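Peptidoglycan D,D-transpeptidase FtsI (Yersinia pestis, PDB 6SYN) catalyses the peptide cross-linking of peptidoglycan as a class B penicillin-binding protein, probably during septum formation in cell division, and is a target of beta-lactams. Local coordinates at residues 300-305 with 416-421; 438-443 with 458-463. All coordinates share one frame; numbering follows the deposited sequence.

Interaction 1 of 2, residues 300-305 with 416-421; sequences ILQKSS and MESVAL. With CB9 ((2R,4S)-2-[(1R)-1-{[(2S)-2-carboxy-2-phenylacetyl]amino}-2-oxoethyl]-5,5-dimethyl-1,3-thiazolidine-4-carboxylic acid), chain D.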
loop_
_atom_site.group_PDB
_atom_site.type_symbol
_atom_site.label_atom_id
_atom_site.label_comp_id
_atom_site.label_asym_id
_atom_site.label_seq_id
_atom_site.Cartn_x
_atom_site.Cartn_y
_atom_site.Cartn_z
ATOM N N ILE A 300 27.382 -3.247 -6.734
ATOM C CA ILE A 300 26.796 -1.952 -6.272
ATOM C C ILE A 300 25.331 -2.165 -5.857
ATOM O O ILE A 300 24.938 -1.608 -4.813
ATOM C CB ILE A 300 26.994 -0.864 -7.347
ATOM C CG1 ILE A 300 28.477 -0.492 -7.437
ATOM C CG2 ILE A 300 26.130 0.366 -7.092
ATOM C CD1 ILE A 300 28.907 0.055 -8.773
ATOM N N LEU A 301 24.558 -2.961 -6.597
ATOM C CA LEU A 301 23.151 -3.286 -6.227
ATOM C C LEU A 301 23.129 -4.389 -5.155
ATOM O O LEU A 301 22.234 -4.350 -4.296
ATOM C CB LEU A 301 22.371 -3.692 -7.484
ATOM C CG LEU A 301 22.254 -2.615 -8.565
ATOM C CD1 LEU A 301 21.616 -3.182 -9.821
ATOM C CD2 LEU A 301 21.460 -1.415 -8.076
ATOM N N GLN A 302 24.090 -5.320 -5.197
ATOM C CA GLN A 302 24.216 -6.496 -4.284
ATOM C C GLN A 302 24.514 -6.038 -2.852
ATOM O O GLN A 302 23.891 -6.579 -1.922
ATOM C CB GLN A 302 25.349 -7.405 -4.775
ATOM C CG GLN A 302 25.589 -8.646 -3.924
ATOM C CD GLN A 302 26.982 -9.203 -4.099
ATOM O OE1 GLN A 302 27.964 -8.475 -4.171
ATOM N NE2 GLN A 302 27.084 -10.516 -4.152
ATOM N N LYS A 303 25.466 -5.110 -2.705
ATOM C CA LYS A 303 25.957 -4.568 -1.407
ATOM C C LYS A 303 25.179 -3.310 -1.011
ATOM O O LYS A 303 25.309 -2.877 0.157
ATOM C CB LYS A 303 27.445 -4.225 -1.505
ATOM C CG LYS A 303 28.377 -5.296 -0.968
ATOM C CD LYS A 303 27.953 -6.677 -1.373
ATOM C CE LYS A 303 28.997 -7.722 -1.067
ATOM N NZ LYS A 303 28.793 -8.288 0.286
ATOM N N SER A 304 24.411 -2.756 -1.951
ATOM C CA SER A 304 23.768 -1.420 -1.857
ATOM C C SER A 304 24.845 -0.362 -1.576
ATOM O O SER A 304 24.871 0.203 -0.471
ATOM C CB SER A 304 22.665 -1.413 -0.835
ATOM O OG SER A 304 21.660 -0.485 -1.219
ATOM N N SER A 305 25.699 -0.102 -2.566
ATOM C CA SER A 305 26.797 0.898 -2.495
ATOM C C SER A 305 26.246 2.299 -2.784
ATOM O O SER A 305 25.786 2.539 -3.915
ATOM C CB SER A 305 27.923 0.541 -3.434
ATOM O OG SER A 305 29.004 1.455 -3.303
ATOM N N MET A 416 19.925 -7.789 -10.207
ATOM C CA MET A 416 19.081 -7.653 -8.986
ATOM C C MET A 416 18.861 -9.021 -8.317
ATOM O O MET A 416 18.427 -9.020 -7.149
ATOM C CB MET A 416 17.737 -6.998 -9.322
ATOM C CG MET A 416 17.847 -5.498 -9.510
ATOM S SD MET A 416 16.541 -4.831 -10.566
ATOM C CE MET A 416 15.125 -4.924 -9.473
ATOM N N GLU A 417 19.170 -10.133 -9.006
ATOM C CA GLU A 417 19.081 -11.517 -8.456
ATOM C C GLU A 417 20.105 -11.697 -7.335
ATOM O O GLU A 417 19.894 -12.549 -6.453
ATOM C CB GLU A 417 19.353 -12.558 -9.538
ATOM C CG GLU A 417 18.313 -12.549 -10.638
ATOM C CD GLU A 417 18.133 -13.865 -11.365
ATOM O OE1 GLU A 417 18.049 -13.836 -12.598
ATOM O OE2 GLU A 417 18.069 -14.907 -10.692
ATOM N N SER A 418 21.179 -10.915 -7.409
ATOM C CA SER A 418 22.338 -10.904 -6.485
ATOM C C SER A 418 21.909 -10.528 -5.060
ATOM O O SER A 418 22.612 -10.926 -4.112
ATOM C CB SER A 418 23.372 -9.946 -7.006
ATOM O OG SER A 418 24.609 -10.130 -6.348
ATOM N N VAL A 419 20.818 -9.775 -4.908
ATOM C CA VAL A 419 20.414 -9.167 -3.609
ATOM C C VAL A 419 19.852 -10.268 -2.695
ATOM O O VAL A 419 20.107 -10.192 -1.484
ATOM C CB VAL A 419 19.439 -7.991 -3.826
ATOM C CG1 VAL A 419 18.969 -7.369 -2.517
ATOM C CG2 VAL A 419 20.060 -6.924 -4.715
ATOM N N ALA A 420 19.161 -11.270 -3.253
ATOM C CA ALA A 420 18.550 -12.404 -2.515
ATOM C C ALA A 420 19.430 -13.662 -2.605
ATOM O O ALA A 420 19.013 -14.706 -2.073
ATOM C CB ALA A 420 17.165 -12.674 -3.049
ATOM N N LEU A 421 20.596 -13.580 -3.255
ATOM C CA LEU A 421 21.606 -14.673 -3.275
ATOM C C LEU A 421 22.680 -14.360 -2.237
ATOM O O LEU A 421 22.882 -13.196 -1.890
ATOM C CB LEU A 421 22.183 -14.821 -4.688
ATOM C CG LEU A 421 21.239 -15.459 -5.706
ATOM C CD1 LEU A 421 21.716 -15.227 -7.132
ATOM C CD2 LEU A 421 21.065 -16.948 -5.436
HETATM C C CB9 D . 19.718 2.796 0.922
HETATM N N CB9 D . 20.880 3.500 3.033
HETATM O O CB9 D . 18.626 2.740 1.435
HETATM C CA CB9 D . 21.031 2.958 1.680
HETATM C CB CB9 D . 21.847 1.635 1.620
HETATM C CAA CB9 D . 22.447 -1.355 3.610
HETATM C CAB CB9 D . 21.330 0.224 5.185
HETATM O OAD CB9 D . 19.184 -1.742 3.661
HETATM O OAE CB9 D . 22.027 7.114 5.841
HETATM O OAF CB9 D . 21.669 5.505 2.418
HETATM O OAG CB9 D . 19.546 -1.704 1.524
HETATM O OAH CB9 D . 20.344 6.866 4.563
HETATM C CAJ CB9 D . 21.263 2.495 8.189
HETATM C CAK CB9 D . 22.501 2.611 7.601
HETATM C CAL CB9 D . 20.195 3.194 7.678
HETATM C CAM CB9 D . 22.670 3.428 6.494
HETATM C CAN CB9 D . 20.358 4.010 6.565
HETATM N NAP CB9 D . 21.015 0.430 1.493
HETATM S SAQ CB9 D . 22.791 1.336 3.147
HETATM C CAR CB9 D . 19.654 -1.252 2.648
HETATM C CAS CB9 D . 21.348 6.462 5.092
HETATM C CAT CB9 D . 21.427 4.690 3.308
HETATM C CAU CB9 D . 21.596 4.112 5.939
HETATM C CAX CB9 D . 20.450 0.056 2.794
HETATM C CAY CB9 D . 21.835 5.039 4.754
HETATM C CAZ CB9 D . 21.697 -0.039 3.735
#
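S304 OG is gripped by three groups: it accepts the N-H of the thiazolidine nitrogen NAP of the opened beta-lactam CB9, S304 OG to NAP 2.9 Å, and it is hydrogen-bonded to the amino groups of K255 and K439. S304 is the first residue of the SxN motif (S304-S305-N306) of the penicillin-binding transpeptidase fold, and N306 is also bonded to the ligand.

At S304 the backbone changes course. Helix 297-303 ends just before it, S304 takes a positive phi of 56°, and S305 N reaches back to I300 O at 2.8 Å, the 6→1 bond of a Schellman-type ending. S305 then acts as N-cap of the next helix, its OG bonded to G308 N and D288 OD2.

Behind this turn, the helix rests on the segment 416-421, burying 232 Å² in all without a single hydrogen bond between the two. The backbones come closest at Q302 and V419, whose CA atoms are 4.7 Å apart. V419 CG2, turned beside its own backbone N, lies 3.4 Å from L301 O and so packs on the last turn of the helix. L301 itself points toward the other segment, and its CD1 meets M416 CG at 4.4 Å; helix 255-264 adjoins both side chains, L301 touching V259 and M416 touching P256.

On the more exposed flank, Q302 lies alongside S418. Its CG stands anti to the backbone N (chi1 180°), which runs the extended chain past the serine hydroxyl, Q302 CG being the nearest atom at 3.0 Å from S418 OG. Q302 NE2 sits 3.3 Å from S418 OG, at an angle too poor for a hydrogen bond.

Interaction 2 of 2, residues 438-443 with 458-463; sequences IKTGTA and AYTAGV. With CB9 ((2R,4S)-2-[(1R)-1-{[(2S)-2-carboxy-2-phenylacetyl]amino}-2-oxoethyl]-5,5-dimethyl-1,3-thiazolidine-4-carboxylic acid), chain D.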
loop_
_atom_site.group_PDB
_atom_site.type_symbol
_atom_site.label_atom_id
_atom_site.label_comp_id
_atom_site.label_asym_id
_atom_site.label_seq_id
_atom_site.Cartn_x
_atom_site.Cartn_y
_atom_site.Cartn_z
ATOM N N ILE A 438 15.128 -8.428 -6.594
ATOM C CA ILE A 438 14.725 -7.445 -5.549
ATOM C C ILE A 438 15.825 -6.400 -5.369
ATOM O O ILE A 438 16.977 -6.640 -5.768
ATOM C CB ILE A 438 14.430 -8.142 -4.208
ATOM C CG1 ILE A 438 15.698 -8.706 -3.556
ATOM C CG2 ILE A 438 13.369 -9.211 -4.385
ATOM C CD1 ILE A 438 15.575 -8.926 -2.064
ATOM N N LYS A 439 15.454 -5.291 -4.739
ATOM C CA LYS A 439 16.378 -4.303 -4.141
ATOM C C LYS A 439 15.841 -3.958 -2.751
ATOM O O LYS A 439 14.641 -3.645 -2.643
ATOM C CB LYS A 439 16.461 -3.073 -5.045
ATOM C CG LYS A 439 17.447 -2.007 -4.596
ATOM C CD LYS A 439 18.891 -2.425 -4.754
ATOM C CE LYS A 439 19.850 -1.538 -3.999
ATOM N NZ LYS A 439 19.775 -1.785 -2.544
ATOM N N THR A 440 16.681 -4.041 -1.722
ATOM C CA THR A 440 16.346 -3.571 -0.356
ATOM C C THR A 440 16.525 -2.055 -0.292
ATOM O O THR A 440 17.106 -1.476 -1.227
ATOM C CB THR A 440 17.216 -4.241 0.713
ATOM O OG1 THR A 440 18.578 -3.955 0.390
ATOM C CG2 THR A 440 16.986 -5.733 0.802
ATOM N N GLY A 441 16.042 -1.456 0.791
ATOM C CA GLY A 441 16.205 -0.028 1.101
ATOM C C GLY A 441 15.947 0.224 2.573
ATOM O O GLY A 441 15.071 -0.459 3.154
ATOM N N THR A 442 16.723 1.134 3.164
ATOM C CA THR A 442 16.524 1.679 4.529
ATOM C C THR A 442 16.641 3.200 4.413
ATOM O O THR A 442 17.782 3.707 4.443
ATOM C CB THR A 442 17.521 1.073 5.530
ATOM O OG1 THR A 442 17.672 -0.321 5.256
ATOM C CG2 THR A 442 17.102 1.272 6.970
ATOM N N ALA A 443 15.513 3.885 4.206
ATOM C CA ALA A 443 15.444 5.357 4.061
ATOM C C ALA A 443 15.412 5.987 5.454
ATOM O O ALA A 443 14.636 5.505 6.302
ATOM C CB ALA A 443 14.243 5.762 3.243
ATOM N N ALA A 458 11.765 0.777 6.376
ATOM C CA ALA A 458 12.261 -0.550 5.946
ATOM C C ALA A 458 11.552 -0.923 4.642
ATOM O O ALA A 458 10.326 -1.147 4.670
ATOM C CB ALA A 458 12.056 -1.583 7.027
ATOM N N TYR A 459 12.317 -0.958 3.549
ATOM C CA TYR A 459 11.855 -1.200 2.160
ATOM C C TYR A 459 12.329 -2.568 1.669
ATOM O O TYR A 459 13.476 -2.956 1.943
ATOM C CB TYR A 459 12.460 -0.175 1.201
ATOM C CG TYR A 459 11.746 1.143 1.063
ATOM C CD1 TYR A 459 10.582 1.249 0.321
ATOM C CD2 TYR A 459 12.281 2.304 1.595
ATOM C CE1 TYR A 459 9.948 2.465 0.138
ATOM C CE2 TYR A 459 11.657 3.529 1.427
ATOM C CZ TYR A 459 10.486 3.609 0.695
ATOM O OH TYR A 459 9.862 4.808 0.520
ATOM N N THR A 460 11.477 -3.255 0.911
ATOM C CA THR A 460 11.880 -4.312 -0.049
ATOM C C THR A 460 10.903 -4.261 -1.224
ATOM O O THR A 460 9.691 -4.417 -1.001
ATOM C CB THR A 460 12.000 -5.681 0.632
ATOM O OG1 THR A 460 13.199 -5.664 1.408
ATOM C CG2 THR A 460 12.060 -6.834 -0.346
ATOM N N ALA A 461 11.428 -3.984 -2.415
ATOM C CA ALA A 461 10.691 -3.969 -3.696
ATOM C C ALA A 461 11.311 -5.028 -4.604
ATOM O O ALA A 461 12.502 -5.345 -4.404
ATOM C CB ALA A 461 10.760 -2.599 -4.318
ATOM N N GLY A 462 10.544 -5.565 -5.548
ATOM C CA GLY A 462 11.088 -6.545 -6.498
ATOM C C GLY A 462 10.041 -7.166 -7.394
ATOM O O GLY A 462 8.864 -6.735 -7.376
ATOM N N VAL A 463 10.487 -8.182 -8.126
ATOM C CA VAL A 463 9.813 -8.766 -9.314
ATOM C C VAL A 463 10.065 -10.276 -9.263
ATOM O O VAL A 463 11.097 -10.668 -8.691
ATOM C CB VAL A 463 10.369 -8.071 -10.570
ATOM C CG1 VAL A 463 11.070 -9.016 -11.531
ATOM C CG2 VAL A 463 9.302 -7.256 -11.272
HETATM C C CB9 D . 19.718 2.796 0.922
HETATM N N CB9 D . 20.880 3.500 3.033
HETATM O O CB9 D . 18.626 2.740 1.435
HETATM C CA CB9 D . 21.031 2.958 1.680
HETATM C CB CB9 D . 21.847 1.635 1.620
HETATM C CAA CB9 D . 22.447 -1.355 3.610
HETATM C CAB CB9 D . 21.330 0.224 5.185
HETATM O OAD CB9 D . 19.184 -1.742 3.661
HETATM O OAE CB9 D . 22.027 7.114 5.841
HETATM O OAF CB9 D . 21.669 5.505 2.418
HETATM O OAG CB9 D . 19.546 -1.704 1.524
HETATM O OAH CB9 D . 20.344 6.866 4.563
HETATM C CAJ CB9 D . 21.263 2.495 8.189
HETATM C CAK CB9 D . 22.501 2.611 7.601
HETATM C CAL CB9 D . 20.195 3.194 7.678
HETATM C CAM CB9 D . 22.670 3.428 6.494
HETATM C CAN CB9 D . 20.358 4.010 6.565
HETATM N NAP CB9 D . 21.015 0.430 1.493
HETATM S SAQ CB9 D . 22.791 1.336 3.147
HETATM C CAR CB9 D . 19.654 -1.252 2.648
HETATM C CAS CB9 D . 21.348 6.462 5.092
HETATM C CAT CB9 D . 21.427 4.690 3.308
HETATM C CAU CB9 D . 21.596 4.112 5.939
HETATM C CAX CB9 D . 20.450 0.056 2.794
HETATM C CAY CB9 D . 21.835 5.039 4.754
HETATM C CAZ CB9 D . 21.697 -0.039 3.735
#
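A458 meets G441 through the backbone, A458 C lying 3.8 Å from G441 O, where two antiparallel strands of the transpeptidase sheet pair; the outermost, 437-446, carries the KTG motif (K439-T440-G441). In register with A458, T442 turns its polar groups to the ligand: T442 N donates to CB9 O at 3.0 Å (159° at the hydrogen), consistent with an oxyanion-hole role, and T442 OG1, also bonded to G487 N, holds carboxylate oxygen OAD of CB9 at 2.6 Å.

Y459 comes next, a hydrogen-bonded partner of G441, with Y459 N 2.8 Å from G441 O. In return Y459 O accepts the N-H of G441, whose nitrogen stands well above the carbonyl plane (51° out of it), and also bonds T460 OG1. The Y459 ring meets A443 edge-on, CE2 lying 3.9 Å from A443 CB in the ring plane, while its hydroxyl bonds E249 O.

T460 and T440 run next to each other off the same face of the sheet, T440 CG2 3.8 Å from T460 OG1. A chi1 of 58° sets T440 OG1 between its backbone N and carbonyl carbon, from where it donates to CB9 OAG at 2.7 Å.

A461 forms a second two-bond pair with K439, one bond being K439 N to A461 O at 3.0 Å; the K439 chain, bent at chi2 and chi4, brings NZ back over the T440 carbonyl, bonding T440 O from above its plane, and to S304 OG. G462, without a side chain, lets I438 close over it, I438 CG2 standing 4.1 Å from G462 CA.

How the interactions relate
The centres of interactions 1 and 2 lie about 11 Å apart, within the same transpeptidase domain and on one side of the chain's centre. They follow in series: segment 416-421 ends before strand 437-446 begins, and that strand pairs with 455-464 at one end of the five-stranded antiparallel sheet. Helix 297-303 and the loop after helix 406-416 flank the outer strand, V419 CG2 packing on I438 O at 3.3 Å and L301 O on K439 CE at 3.7 Å. Near the ligand the SxN serine and the KTG lysine tie the two contacts together. S304 after the helix and the 440-442 part of the edge strand both contact CB9.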